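Local coordinates for flagellar biosynthesis protein FlaG (Helicobacter pylori, PDB 6JSX) that is a flagellar protein probably involved in building the flagellum or setting its filament length, though its exact role is not established, at residues Y3-E8 and S28-T32. Numbering follows the deposited sequence.
Sequences YKPKLE and SYNDT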
loop_
_atom_site.group_PDB
_atom_site.type_symbol
_atom_site.label_atom_id
_atom_site.label_comp_id
_atom_site.label_asym_id
_atom_site.label_seq_id
_atom_site.Cartn_x
_atom_site.Cartn_y
_atom_site.Cartn_z
ATOM N N TYR A 3 12.504 12.720 7.551
ATOM C CA TYR A 3 11.554 11.795 6.935
ATOM C C TYR A 3 11.912 11.416 5.488
ATOM O O TYR A 3 11.376 10.438 4.935
ATOM C CB TYR A 3 10.151 12.426 6.949
ATOM C CG TYR A 3 9.516 12.576 8.319
ATOM C CD1 TYR A 3 9.147 11.461 9.056
ATOM C CD2 TYR A 3 9.264 13.829 8.866
ATOM C CE1 TYR A 3 8.554 11.581 10.304
ATOM C CE2 TYR A 3 8.672 13.962 10.123
ATOM C CZ TYR A 3 8.320 12.827 10.836
ATOM O OH TYR A 3 7.735 12.924 12.079
ATOM N N LYS A 4 12.797 12.202 4.875
ATOM C CA LYS A 4 13.163 12.014 3.470
ATOM C C LYS A 4 13.931 10.712 3.190
ATOM O O LYS A 4 13.425 9.875 2.437
ATOM C CB LYS A 4 13.891 13.250 2.923
ATOM C CG LYS A 4 14.385 13.140 1.488
ATOM C CD LYS A 4 15.184 14.387 1.106
ATOM C CE LYS A 4 15.703 14.343 -0.331
ATOM N NZ LYS A 4 16.736 15.405 -0.573
ATOM N N PRO A 5 15.130 10.518 3.808
ATOM C CA PRO A 5 15.906 9.301 3.522
ATOM C C PRO A 5 15.103 8.011 3.670
ATOM O O PRO A 5 15.197 7.129 2.819
ATOM C CB PRO A 5 17.008 9.333 4.589
ATOM C CG PRO A 5 17.174 10.743 4.911
ATOM C CD PRO A 5 15.820 11.364 4.804
ATOM N N LYS A 6 14.313 7.914 4.728
ATOM C CA LYS A 6 13.620 6.668 5.030
ATOM C C LYS A 6 12.425 6.385 4.136
ATOM O O LYS A 6 12.182 5.228 3.777
ATOM C CB LYS A 6 13.209 6.619 6.498
ATOM C CG LYS A 6 14.397 6.580 7.405
ATOM C CD LYS A 6 14.020 6.270 8.844
ATOM C CE LYS A 6 15.259 6.374 9.742
ATOM N NZ LYS A 6 16.502 6.059 8.961
ATOM N N LEU A 7 11.672 7.425 3.785
ATOM C CA LEU A 7 10.538 7.239 2.882
ATOM C C LEU A 7 11.036 7.030 1.453
ATOM O O LEU A 7 10.369 6.371 0.648
ATOM C CB LEU A 7 9.534 8.398 2.977
ATOM C CG LEU A 7 8.699 8.412 4.268
ATOM C CD1 LEU A 7 7.723 9.577 4.314
ATOM C CD2 LEU A 7 7.983 7.071 4.493
ATOM N N GLU A 8 12.220 7.574 1.160
ATOM C CA GLU A 8 12.873 7.347 -0.126
ATOM C C GLU A 8 13.249 5.889 -0.264
ATOM O O GLU A 8 12.997 5.257 -1.298
ATOM C CB GLU A 8 14.121 8.218 -0.273
ATOM C CG GLU A 8 13.815 9.682 -0.530
ATOM C CD GLU A 8 14.946 10.415 -1.223
ATOM O OE1 GLU A 8 16.043 9.829 -1.367
ATOM O OE2 GLU A 8 14.730 11.578 -1.633
ATOM N N SER A 28 6.965 6.939 -4.208
ATOM C CA SER A 28 8.120 7.831 -4.188
ATOM C C SER A 28 7.964 8.850 -3.085
ATOM O O SER A 28 6.849 9.122 -2.641
ATOM C CB SER A 28 8.252 8.566 -5.507
ATOM O OG SER A 28 7.052 9.241 -5.750
ATOM N N TYR A 29 9.085 9.410 -2.644
ATOM C CA TYR A 29 9.024 10.559 -1.763
ATOM C C TYR A 29 9.037 11.836 -2.589
ATOM O O TYR A 29 9.957 12.061 -3.377
ATOM C CB TYR A 29 10.197 10.577 -0.789
ATOM C CG TYR A 29 10.139 11.725 0.206
ATOM C CD1 TYR A 29 9.273 11.677 1.293
ATOM C CD2 TYR A 29 10.945 12.851 0.063
ATOM C CE1 TYR A 29 9.203 12.708 2.205
ATOM C CE2 TYR A 29 10.894 13.887 0.982
ATOM C CZ TYR A 29 10.021 13.810 2.058
ATOM O OH TYR A 29 9.955 14.837 2.988
ATOM N N ASN A 30 8.016 12.670 -2.423
ATOM C CA ASN A 30 8.074 14.011 -2.984
ATOM C C ASN A 30 8.659 14.992 -1.961
ATOM O O ASN A 30 8.132 15.140 -0.850
ATOM C CB ASN A 30 6.690 14.464 -3.445
ATOM C CG ASN A 30 6.744 15.672 -4.349
ATOM O OD1 ASN A 30 7.458 16.638 -4.067
ATOM N ND2 ASN A 30 5.995 15.625 -5.450
ATOM N N ASP A 31 9.755 15.651 -2.327
ATOM C CA ASP A 31 10.373 16.611 -1.421
ATOM C C ASP A 31 9.692 17.985 -1.509
ATOM O O ASP A 31 9.815 18.819 -0.615
ATOM C CB ASP A 31 11.884 16.716 -1.669
ATOM C CG ASP A 31 12.618 17.411 -0.525
ATOM O OD1 ASP A 31 12.852 16.763 0.522
ATOM O OD2 ASP A 31 12.947 18.608 -0.667
ATOM N N THR A 32 8.957 18.205 -2.590
ATOM C CA THR A 32 8.242 19.460 -2.768
ATOM C C THR A 32 6.982 19.524 -1.897
ATOM O O THR A 32 6.756 20.510 -1.194
ATOM C CB THR A 32 7.912 19.680 -4.245
ATOM O OG1 THR A 32 9.139 19.762 -4.981
ATOM C CG2 THR A 32 7.108 20.954 -4.438
#
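K4, L7 and E8, on the first turns of helix 4-21, meet Y29 of strand 26-30; the short axes of helix 4-8 and strand 28-30 run 150° apart, nearly antiparallel, and approach to 7.7 Å. The backbones come nearest at E8 and Y29, whose CA atoms are 5.3 Å apart. Y29 carries most of the contact: its CG stands anti to the backbone N (chi1 -177°), which sends the ring to the helix. Over one face sits K4 CA, 3.9 Å from the ring centroid and 15° off its normal, a CH-pi contact. The K4 side chain crosses the ring at about a right angle, its aliphatic stem running past the CE2 side with CG 3.6 Å from Y29 CE2. D31 OD1, in plane at the ring edge, meets this stem at K4 CD, 3.4 Å away. K4 NZ stays 4.3 Å from D31 OD1, too far for a salt bridge but probably mildly attractive. L7, the buried residue, suits the inner side, its CB 3.7 Å from Y29 CD1, and also touches S54. E8 lends its methylene, CG to Y29 CB 3.7 Å. The phenol's polar end is satisfied by a hydrogen bond between Y29 OH and S54 OG, at the start of helix 54-72. At the strand's end, N30 OD1 accepts from T32 N in an Asx turn. This is helix-on-sheet packing in a small alpha+beta fold, an edge-strand tyrosine joining the N-terminal helix to a three-stranded antiparallel sheet.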